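Local coordinates for hemin degrading factor (Pseudomonas aeruginosa, PDB 4MF9), which binds heme and probably takes part in heme trafficking and heme degradation, at residues E206-L211 and V311-T316; P261-V266 and F337-P342; I319-E324 and D349-A354. All coordinates share one frame; numbering follows the deposited sequence.

Contact 1. Residues E206-L211 and V311-T316. With HEM (protoporphyrin IX containing Fe), chain C.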
# COMPACT_ATOMS: atom_id res chain seq x y z
N GLU A 206 0.03 -13.94 26.68
CA GLU A 206 0.76 -13.23 27.70
C GLU A 206 1.53 -12.04 27.15
O GLU A 206 1.38 -10.95 27.63
CB GLU A 206 1.70 -14.18 28.44
CG GLU A 206 2.41 -13.51 29.57
CD GLU A 206 3.18 -14.46 30.50
OE1 GLU A 206 3.08 -15.70 30.39
OE2 GLU A 206 3.88 -13.91 31.32
N GLY A 207 2.24 -12.27 26.06
CA GLY A 207 2.94 -11.21 25.36
C GLY A 207 2.00 -10.15 24.81
O GLY A 207 2.34 -8.95 24.82
N TRP A 208 0.84 -10.57 24.33
CA TRP A 208 -0.17 -9.65 23.80
C TRP A 208 -0.61 -8.65 24.87
O TRP A 208 -0.61 -7.44 24.65
CB TRP A 208 -1.40 -10.42 23.28
CG TRP A 208 -2.37 -9.57 22.46
CD1 TRP A 208 -3.01 -8.42 22.85
CD2 TRP A 208 -2.82 -9.85 21.13
NE1 TRP A 208 -3.82 -7.96 21.83
CE2 TRP A 208 -3.71 -8.82 20.76
CE3 TRP A 208 -2.55 -10.87 20.21
CZ2 TRP A 208 -4.35 -8.79 19.52
CZ3 TRP A 208 -3.18 -10.83 18.97
CH2 TRP A 208 -4.07 -9.80 18.64
N ALA A 209 -0.96 -9.17 26.03
CA ALA A 209 -1.36 -8.38 27.17
C ALA A 209 -0.23 -7.40 27.60
O ALA A 209 -0.49 -6.36 28.09
CB ALA A 209 -1.73 -9.32 28.31
N ALA A 210 1.01 -7.79 27.37
CA ALA A 210 2.19 -7.02 27.73
C ALA A 210 2.67 -5.98 26.68
O ALA A 210 3.52 -5.16 26.94
CB ALA A 210 3.30 -7.98 28.12
N LEU A 211 2.01 -5.92 25.54
CA LEU A 211 2.42 -5.04 24.47
C LEU A 211 2.52 -3.63 24.89
O LEU A 211 1.69 -3.16 25.56
CB LEU A 211 1.42 -5.14 23.34
CG LEU A 211 1.92 -6.15 22.36
CD1 LEU A 211 0.81 -6.66 21.47
CD2 LEU A 211 3.05 -5.52 21.57
N VAL A 311 -9.65 -5.60 16.33
CA VAL A 311 -8.46 -5.98 17.10
C VAL A 311 -8.16 -4.92 18.14
O VAL A 311 -8.27 -3.73 17.85
CB VAL A 311 -7.22 -6.14 16.19
CG1 VAL A 311 -6.00 -6.64 16.99
CG2 VAL A 311 -7.52 -7.09 15.04
N ARG A 312 -7.77 -5.34 19.34
CA ARG A 312 -7.41 -4.45 20.39
C ARG A 312 -6.01 -4.80 20.93
O ARG A 312 -5.76 -5.91 21.31
CB ARG A 312 -8.45 -4.39 21.52
CG ARG A 312 -9.90 -4.58 21.14
CD ARG A 312 -10.82 -4.60 22.36
NE ARG A 312 -12.19 -4.65 21.96
CZ ARG A 312 -12.84 -5.76 21.72
NH1 ARG A 312 -12.26 -6.91 21.89
NH2 ARG A 312 -14.08 -5.70 21.29
N LYS A 313 -5.12 -3.85 20.92
CA LYS A 313 -3.77 -4.04 21.37
C LYS A 313 -3.40 -3.02 22.47
O LYS A 313 -3.60 -1.88 22.32
CB LYS A 313 -2.78 -3.92 20.20
CG LYS A 313 -3.13 -4.61 18.92
CD LYS A 313 -1.97 -4.66 17.94
CE LYS A 313 -2.21 -3.70 16.78
NZ LYS A 313 -3.02 -4.21 15.67
N PRO A 314 -2.87 -3.50 23.58
CA PRO A 314 -2.39 -2.62 24.64
C PRO A 314 -1.16 -1.87 24.13
O PRO A 314 -0.54 -2.31 23.24
CB PRO A 314 -1.93 -3.56 25.75
CG PRO A 314 -2.18 -4.89 25.30
CD PRO A 314 -2.56 -4.89 23.87
N SER A 315 -0.88 -0.73 24.74
CA SER A 315 0.31 0.03 24.40
C SER A 315 0.54 1.04 25.51
O SER A 315 -0.34 1.23 26.37
CB SER A 315 0.13 0.76 23.06
OG SER A 315 -0.70 1.90 23.19
N THR A 316 1.66 1.73 25.47
CA THR A 316 2.01 2.73 26.45
C THR A 316 1.01 3.85 26.47
O THR A 316 0.84 4.47 27.46
CB THR A 316 3.42 3.31 26.23
OG1 THR A 316 3.53 3.75 24.88
CG2 THR A 316 4.42 2.30 26.44
CHA HEM C . 0.70 2.37 13.22
CHB HEM C . 2.17 6.84 13.70
CHC HEM C . 6.55 5.50 12.24
CHD HEM C . 4.67 1.38 10.70
C1A HEM C . 0.76 3.69 13.56
C2A HEM C . -0.27 4.42 14.22
C3A HEM C . 0.15 5.65 14.36
C4A HEM C . 1.41 5.71 13.76
CMA HEM C . -0.62 6.77 15.00
CAA HEM C . -1.59 3.92 14.71
CBA HEM C . -1.96 4.28 16.18
CGA HEM C . -1.11 3.45 17.06
O1A HEM C . -0.54 3.93 18.04
O2A HEM C . -0.99 2.29 16.78
C1B HEM C . 3.51 6.79 13.34
C2B HEM C . 4.29 7.96 13.46
C3B HEM C . 5.53 7.64 13.07
C4B HEM C . 5.48 6.20 12.70
CMB HEM C . 3.82 9.29 13.97
CAB HEM C . 6.65 8.62 13.08
CBB HEM C . 7.68 8.61 12.29
C1C HEM C . 6.46 4.27 11.71
C2C HEM C . 7.52 3.54 11.21
C3C HEM C . 7.00 2.36 10.77
C4C HEM C . 5.59 2.37 10.99
CMC HEM C . 8.95 3.96 11.19
CAC HEM C . 7.76 1.30 10.16
CBC HEM C . 7.09 0.34 9.60
C1D HEM C . 3.40 1.29 11.29
C2D HEM C . 2.50 0.10 11.19
C3D HEM C . 1.42 0.40 11.91
C4D HEM C . 1.65 1.75 12.43
CMD HEM C . 2.70 -1.21 10.45
CAD HEM C . 0.22 -0.49 12.10
CBD HEM C . 0.29 -1.11 13.50
CGD HEM C . -0.59 -2.28 13.83
O1D HEM C . -1.23 -2.18 14.86
O2D HEM C . -0.64 -3.31 13.18
NA HEM C . 1.79 4.50 13.27
NB HEM C . 4.24 5.76 12.90
NC HEM C . 5.35 3.55 11.56
ND HEM C . 2.83 2.23 12.03
FE HEM C . 3.53 3.87 12.47
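Trp208 and Pro314 meet at the apolar centre of this contact. Indole CD1 lies 3.7 Å from Pro314 CD, and the two side chains cross at about a right angle. At the other end of the indole, CZ2 packs 3.7 Å from Val311 CG1. Leu211 adds its CB, which sits 4.0 Å from Pro314 CD. The indole gets there because CG of Trp208 stands anti to the backbone N (chi1 -168°), which carries the ring off the helix and across to the strand. Pro314 also lies against the helix backbone. Its CG lies beside the carbonyl oxygens of Trp208 and Ala209.

The polar edge is a single hydrogen bond. Trp208 NE1 donates to Arg312 O over 2.9 Å, with an N-H...O angle of 157°. The acceptor lies in the ring plane, and the nitrogen lies in the carbonyl plane. Trp239, Phe217 and Leu232 also pack on the indole. Arg312 turns its guanidinium away, to salt bridges with Glu355 and Glu241.

Lys313 leaves the strand toward the heme. Its chain bends at chi3 and chi4, and its end reaches a heme propionate, but its modelled position there is doubtful. NZ forms a salt bridge with Glu324, and Phe217 gives the lysine a cation-pi partner. The chemistry implies a divided role for the strand end. Apolar packing and one indole bond join it to helix 201-210, while Lys313, a heme-binding residue, probably brings positive charge toward the propionates.

Contact 2. Residues P261-V266 and F337-P342. With HEM (protoporphyrin IX containing Fe), chain C.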
# COMPACT_ATOMS: atom_id res chain seq x y z
N PRO A 261 -12.38 11.73 12.11
CA PRO A 261 -11.06 11.56 11.49
C PRO A 261 -10.51 10.16 11.79
O PRO A 261 -10.40 9.75 12.95
CB PRO A 261 -10.22 12.64 12.17
CG PRO A 261 -10.90 12.85 13.51
CD PRO A 261 -12.36 12.69 13.22
N ILE A 262 -10.18 9.42 10.73
CA ILE A 262 -9.71 8.05 10.88
C ILE A 262 -8.34 7.91 10.23
O ILE A 262 -7.81 8.89 9.70
CB ILE A 262 -10.69 7.09 10.22
CG1 ILE A 262 -10.82 7.42 8.74
CG2 ILE A 262 -12.06 7.18 10.91
CD1 ILE A 262 -11.70 6.46 7.96
N MET A 263 -7.75 6.75 10.28
CA MET A 263 -6.53 6.40 9.59
C MET A 263 -6.76 5.18 8.74
O MET A 263 -7.31 4.24 9.21
CB MET A 263 -5.40 6.13 10.57
CG MET A 263 -5.07 7.27 11.46
SD MET A 263 -3.75 7.00 12.61
CE MET A 263 -2.40 7.09 11.46
N VAL A 264 -6.35 5.23 7.50
CA VAL A 264 -6.50 4.14 6.61
C VAL A 264 -5.13 3.70 6.10
O VAL A 264 -4.52 4.45 5.41
CB VAL A 264 -7.41 4.52 5.41
CG1 VAL A 264 -7.55 3.40 4.46
CG2 VAL A 264 -8.77 5.03 5.85
N PHE A 265 -4.73 2.47 6.42
CA PHE A 265 -3.44 1.90 6.05
C PHE A 265 -3.64 0.93 4.90
O PHE A 265 -4.42 -0.01 5.02
CB PHE A 265 -2.84 1.08 7.22
CG PHE A 265 -2.24 1.92 8.33
CD1 PHE A 265 -3.03 2.74 9.12
CD2 PHE A 265 -0.89 1.83 8.62
CE1 PHE A 265 -2.48 3.48 10.15
CE2 PHE A 265 -0.32 2.57 9.64
CZ PHE A 265 -1.12 3.40 10.40
N VAL A 266 -2.95 1.11 3.83
CA VAL A 266 -2.94 0.18 2.74
C VAL A 266 -1.54 -0.07 2.22
O VAL A 266 -0.88 0.82 1.91
CB VAL A 266 -3.84 0.68 1.57
CG1 VAL A 266 -3.67 -0.15 0.33
CG2 VAL A 266 -5.30 0.68 1.99
N PHE A 337 -7.68 2.63 11.77
CA PHE A 337 -7.54 3.04 13.16
C PHE A 337 -8.27 4.37 13.30
O PHE A 337 -8.76 4.93 12.30
CB PHE A 337 -6.08 3.25 13.55
CG PHE A 337 -5.20 2.03 13.39
CD1 PHE A 337 -4.76 1.32 14.51
CD2 PHE A 337 -4.78 1.62 12.13
CE1 PHE A 337 -3.94 0.22 14.37
CE2 PHE A 337 -3.95 0.52 11.99
CZ PHE A 337 -3.54 -0.19 13.12
N GLY A 338 -8.32 4.88 14.53
CA GLY A 338 -8.75 6.24 14.75
C GLY A 338 -7.54 7.16 14.65
O GLY A 338 -6.41 6.75 14.89
N ALA A 339 -7.77 8.41 14.27
CA ALA A 339 -6.67 9.35 14.18
C ALA A 339 -6.12 9.65 15.57
O ALA A 339 -6.89 9.92 16.49
CB ALA A 339 -7.12 10.62 13.48
N ARG A 340 -4.81 9.64 15.71
CA ARG A 340 -4.13 9.81 16.97
C ARG A 340 -2.64 10.19 16.83
O ARG A 340 -1.97 9.69 15.99
CB ARG A 340 -4.31 8.50 17.74
CG ARG A 340 -3.34 8.13 18.81
CD ARG A 340 -3.66 6.72 19.30
NE ARG A 340 -2.62 5.75 18.97
CZ ARG A 340 -1.44 5.73 19.53
NH1 ARG A 340 -1.18 6.59 20.45
NH2 ARG A 340 -0.54 4.82 19.21
N LYS A 341 -2.14 10.97 17.76
CA LYS A 341 -0.73 11.31 17.82
C LYS A 341 -0.00 10.46 18.82
O LYS A 341 -0.52 10.18 19.86
CB LYS A 341 -0.57 12.73 18.25
CG LYS A 341 -0.98 13.73 17.22
CD LYS A 341 0.18 14.05 16.30
CE LYS A 341 1.38 14.64 17.04
NZ LYS A 341 1.00 15.43 18.24
N PRO A 342 1.21 10.09 18.56
CA PRO A 342 1.85 9.25 19.55
C PRO A 342 1.89 10.07 20.84
O PRO A 342 2.16 11.20 20.77
CB PRO A 342 3.23 8.98 18.93
CG PRO A 342 3.14 9.48 17.53
CD PRO A 342 2.14 10.58 17.54
CHA HEM C . 0.70 2.37 13.22
CHB HEM C . 2.17 6.84 13.70
CHC HEM C . 6.55 5.50 12.24
CHD HEM C . 4.67 1.38 10.70
C1A HEM C . 0.76 3.69 13.56
C2A HEM C . -0.27 4.42 14.22
C3A HEM C . 0.15 5.65 14.36
C4A HEM C . 1.41 5.71 13.76
CMA HEM C . -0.62 6.77 15.00
CAA HEM C . -1.59 3.92 14.71
CBA HEM C . -1.96 4.28 16.18
CGA HEM C . -1.11 3.45 17.06
O1A HEM C . -0.54 3.93 18.04
O2A HEM C . -0.99 2.29 16.78
C1B HEM C . 3.51 6.79 13.34
C2B HEM C . 4.29 7.96 13.46
C3B HEM C . 5.53 7.64 13.07
C4B HEM C . 5.48 6.20 12.70
CMB HEM C . 3.82 9.29 13.97
CAB HEM C . 6.65 8.62 13.08
CBB HEM C . 7.68 8.61 12.29
C1C HEM C . 6.46 4.27 11.71
C2C HEM C . 7.52 3.54 11.21
C3C HEM C . 7.00 2.36 10.77
C4C HEM C . 5.59 2.37 10.99
CMC HEM C . 8.95 3.96 11.19
CAC HEM C . 7.76 1.30 10.16
CBC HEM C . 7.09 0.34 9.60
C1D HEM C . 3.40 1.29 11.29
C2D HEM C . 2.50 0.10 11.19
C3D HEM C . 1.42 0.40 11.91
C4D HEM C . 1.65 1.75 12.43
CMD HEM C . 2.70 -1.21 10.45
CAD HEM C . 0.22 -0.49 12.10
CBD HEM C . 0.29 -1.11 13.50
CGD HEM C . -0.59 -2.28 13.83
O1D HEM C . -1.23 -2.18 14.86
O2D HEM C . -0.64 -3.31 13.18
NA HEM C . 1.79 4.50 13.27
NB HEM C . 4.24 5.76 12.90
NC HEM C . 5.35 3.55 11.56
ND HEM C . 2.83 2.23 12.03
FE HEM C . 3.53 3.87 12.47
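Met263 and Phe337 form an antiparallel hydrogen-bonded pair, with Met263 N to Phe337 O at 2.9 Å and Phe337 N to Met263 O at 3.0 Å, and Ile262 with Gly338 is the non-hydrogen-bonded pair that follows. Ala339 N then bonds Pro261 O, and the CB atoms of these two residues pack together.

The side chains of Met263 and Phe337 lie on the same face of the sheet. Met263 bends at chi3 (74°). Its SD rests 3.5 Å from Gly338 O and also lies beside heme methyl CMA. The Phe265 and Phe337 rings meet obliquely, with centroids 5.0 Å apart and planes at 57°. Phe337 CE2 sits over one face of the Phe265 ring. Phe265 CZ comes to 3.5 Å from heme CHA, and heme CAA lies over a face of Phe337. Arg340 points its guanidinium edge at propionate oxygen O1A. The modelled NH2 to O1A distance is far too short for a salt bridge and is doubtful. Arg340 NH1 is held by Glu344 and Asp317.

This is an antiparallel strand pair whose heme-facing side forms a wall of the pocket in the C-terminal HemS/ChuX domain.

Contact 3. Residues I319-E324 and D349-A354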
# COMPACT_ATOMS: atom_id res chain seq x y z
N ILE A 319 -5.00 1.20 25.21
CA ILE A 319 -5.53 0.35 24.19
C ILE A 319 -5.74 1.02 22.82
O ILE A 319 -6.27 2.03 22.74
CB ILE A 319 -6.83 -0.25 24.67
CG1 ILE A 319 -6.56 -0.96 26.00
CG2 ILE A 319 -7.48 -1.09 23.61
CD1 ILE A 319 -6.39 -2.44 25.95
N VAL A 320 -5.33 0.32 21.77
CA VAL A 320 -5.56 0.79 20.41
C VAL A 320 -6.46 -0.18 19.68
O VAL A 320 -6.15 -1.36 19.57
CB VAL A 320 -4.24 0.94 19.60
CG1 VAL A 320 -4.56 1.33 18.12
CG2 VAL A 320 -3.34 1.98 20.22
N THR A 321 -7.58 0.33 19.17
CA THR A 321 -8.53 -0.50 18.45
C THR A 321 -8.41 -0.28 16.95
O THR A 321 -8.31 0.86 16.49
CB THR A 321 -9.96 -0.17 18.88
OG1 THR A 321 -10.02 -0.15 20.32
CG2 THR A 321 -10.93 -1.21 18.35
N SER A 322 -8.43 -1.36 16.18
CA SER A 322 -8.33 -1.28 14.73
C SER A 322 -9.25 -2.33 14.12
O SER A 322 -9.66 -3.26 14.81
CB SER A 322 -6.90 -1.56 14.28
OG SER A 322 -6.51 -2.87 14.67
N TRP A 323 -9.58 -2.15 12.84
CA TRP A 323 -10.22 -3.20 12.05
C TRP A 323 -9.22 -3.62 10.99
O TRP A 323 -8.56 -2.77 10.38
CB TRP A 323 -11.48 -2.67 11.36
CG TRP A 323 -12.68 -2.57 12.27
CD1 TRP A 323 -12.67 -2.41 13.63
CD2 TRP A 323 -14.05 -2.64 11.88
NE1 TRP A 323 -13.97 -2.36 14.11
CE2 TRP A 323 -14.83 -2.49 13.05
CE3 TRP A 323 -14.70 -2.78 10.65
CZ2 TRP A 323 -16.22 -2.51 13.03
CZ3 TRP A 323 -16.08 -2.80 10.63
CH2 TRP A 323 -16.83 -2.67 11.81
N GLU A 324 -9.09 -4.93 10.78
CA GLU A 324 -8.10 -5.48 9.86
C GLU A 324 -8.78 -6.47 8.92
O GLU A 324 -9.41 -7.44 9.35
CB GLU A 324 -6.93 -6.10 10.66
CG GLU A 324 -6.36 -5.10 11.67
CD GLU A 324 -5.13 -5.56 12.41
OE1 GLU A 324 -4.63 -6.68 12.15
OE2 GLU A 324 -4.65 -4.78 13.26
N ASP A 349 -14.78 8.55 20.17
CA ASP A 349 -15.69 8.42 19.07
C ASP A 349 -15.29 7.28 18.15
O ASP A 349 -16.08 6.52 17.68
CB ASP A 349 -15.97 9.80 18.36
CG ASP A 349 -14.72 10.45 17.77
OD1 ASP A 349 -14.77 11.63 17.39
OD2 ASP A 349 -13.69 9.80 17.71
N TRP A 350 -14.00 7.16 17.95
CA TRP A 350 -13.49 6.05 17.16
C TRP A 350 -13.79 4.71 17.84
O TRP A 350 -14.38 3.81 17.22
CB TRP A 350 -11.99 6.17 16.90
CG TRP A 350 -11.42 4.87 16.42
CD1 TRP A 350 -10.56 4.03 17.10
CD2 TRP A 350 -11.70 4.22 15.18
NE1 TRP A 350 -10.28 2.92 16.34
CE2 TRP A 350 -10.97 3.02 15.15
CE3 TRP A 350 -12.49 4.55 14.08
CZ2 TRP A 350 -11.02 2.14 14.07
CZ3 TRP A 350 -12.54 3.69 13.02
CH2 TRP A 350 -11.81 2.50 13.01
N ARG A 351 -13.46 4.62 19.11
CA ARG A 351 -13.60 3.38 19.81
C ARG A 351 -15.04 2.97 19.86
O ARG A 351 -15.33 1.89 19.66
CB ARG A 351 -12.94 3.44 21.18
CG ARG A 351 -13.25 2.23 22.05
CD ARG A 351 -12.56 2.24 23.42
NE ARG A 351 -11.13 2.35 23.38
CZ ARG A 351 -10.32 2.40 24.41
NH1 ARG A 351 -10.76 2.30 25.64
NH2 ARG A 351 -9.04 2.53 24.19
N GLU A 352 -15.93 3.90 20.07
CA GLU A 352 -17.33 3.62 20.04
C GLU A 352 -17.80 3.11 18.69
O GLU A 352 -18.52 2.18 18.64
CB GLU A 352 -18.11 4.86 20.46
CG GLU A 352 -19.60 4.69 20.24
CD GLU A 352 -20.40 5.92 20.53
OE1 GLU A 352 -21.53 5.78 20.95
OE2 GLU A 352 -19.89 7.03 20.34
N LEU A 353 -17.38 3.74 17.62
CA LEU A 353 -17.74 3.20 16.33
C LEU A 353 -17.15 1.84 16.02
O LEU A 353 -17.84 0.97 15.60
CB LEU A 353 -17.37 4.18 15.25
CG LEU A 353 -17.66 3.82 13.79
CD1 LEU A 353 -19.08 3.43 13.56
CD2 LEU A 353 -17.30 4.97 12.90
N ALA A 354 -15.89 1.67 16.32
CA ALA A 354 -15.19 0.40 16.13
C ALA A 354 -15.84 -0.75 16.91
O ALA A 354 -15.82 -1.90 16.47
CB ALA A 354 -13.74 0.55 16.54
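Trp350 sets its CG anti to the backbone N (chi1 165°), which sends the indole from the helix to Thr321 on the strand. Trp323 has CG anti to its carbonyl carbon instead (chi1 -78°), and its indole reaches back toward the end of the helix segment. Each indole bonds a backbone carbonyl of the other segment. Trp350 NE1 donates to Thr321 O over 2.9 Å, with the acceptor near the ring plane but the donor well above the carbonyl plane. Trp323 NE1 donates to Ala354 O over 3.0 Å. This nitrogen lies on a lone pair in the carbonyl plane, and the oxygen lies in the indole plane. Arg310 is a second donor to Ala354 O.

Ala354 CB packs 3.8 Å from Thr321 CG2 and lies over one face of the Trp350 ring, near its rim. Arg351 bends at chi3 and reaches Ile319. Its NH2 makes only a weak bond to Ile319 O, 3.2 Å long. Arg351 NE forms a salt bridge with Glu346 OE2, and the same oxygen is hydrogen-bonded to Thr321 OG1.

The strand and helix axes come within 8.7 Å and run at 44° to each other. Helix 348-355 thus packs on the antiparallel sheet of the C-terminal HemS/ChuX domain, where strands 307-313 and 332-338 flank strand 320-326. Helix 247-258 packs beside it, with Leu251 touching both tryptophans.

Overall arrangement
All three contacts reach the same antiparallel sheet. Contacts 1 and 3 meet directly, since strands 307-313 and 320-326 are neighbours in it. Contacts 2 and 3 also touch, through strands 320-326 and 332-338 and where Trp350 of the helix packs on Phe337 and Gly338. Contacts 2 and 3 are buried, whereas contact 1 is partly buried and farthest from the centre of the chain. Contact 2 relies on backbone ladder bonds. Contacts 1 and 3 each join a helix to a strand through indole N-H groups bonded to main-chain carbonyls. The heme touches contacts 1 and 2, and Val320 of contact 3 reaches it too. Contact 2 gives the heme rings, a sulfur and Arg340; contact 1 gives Lys313.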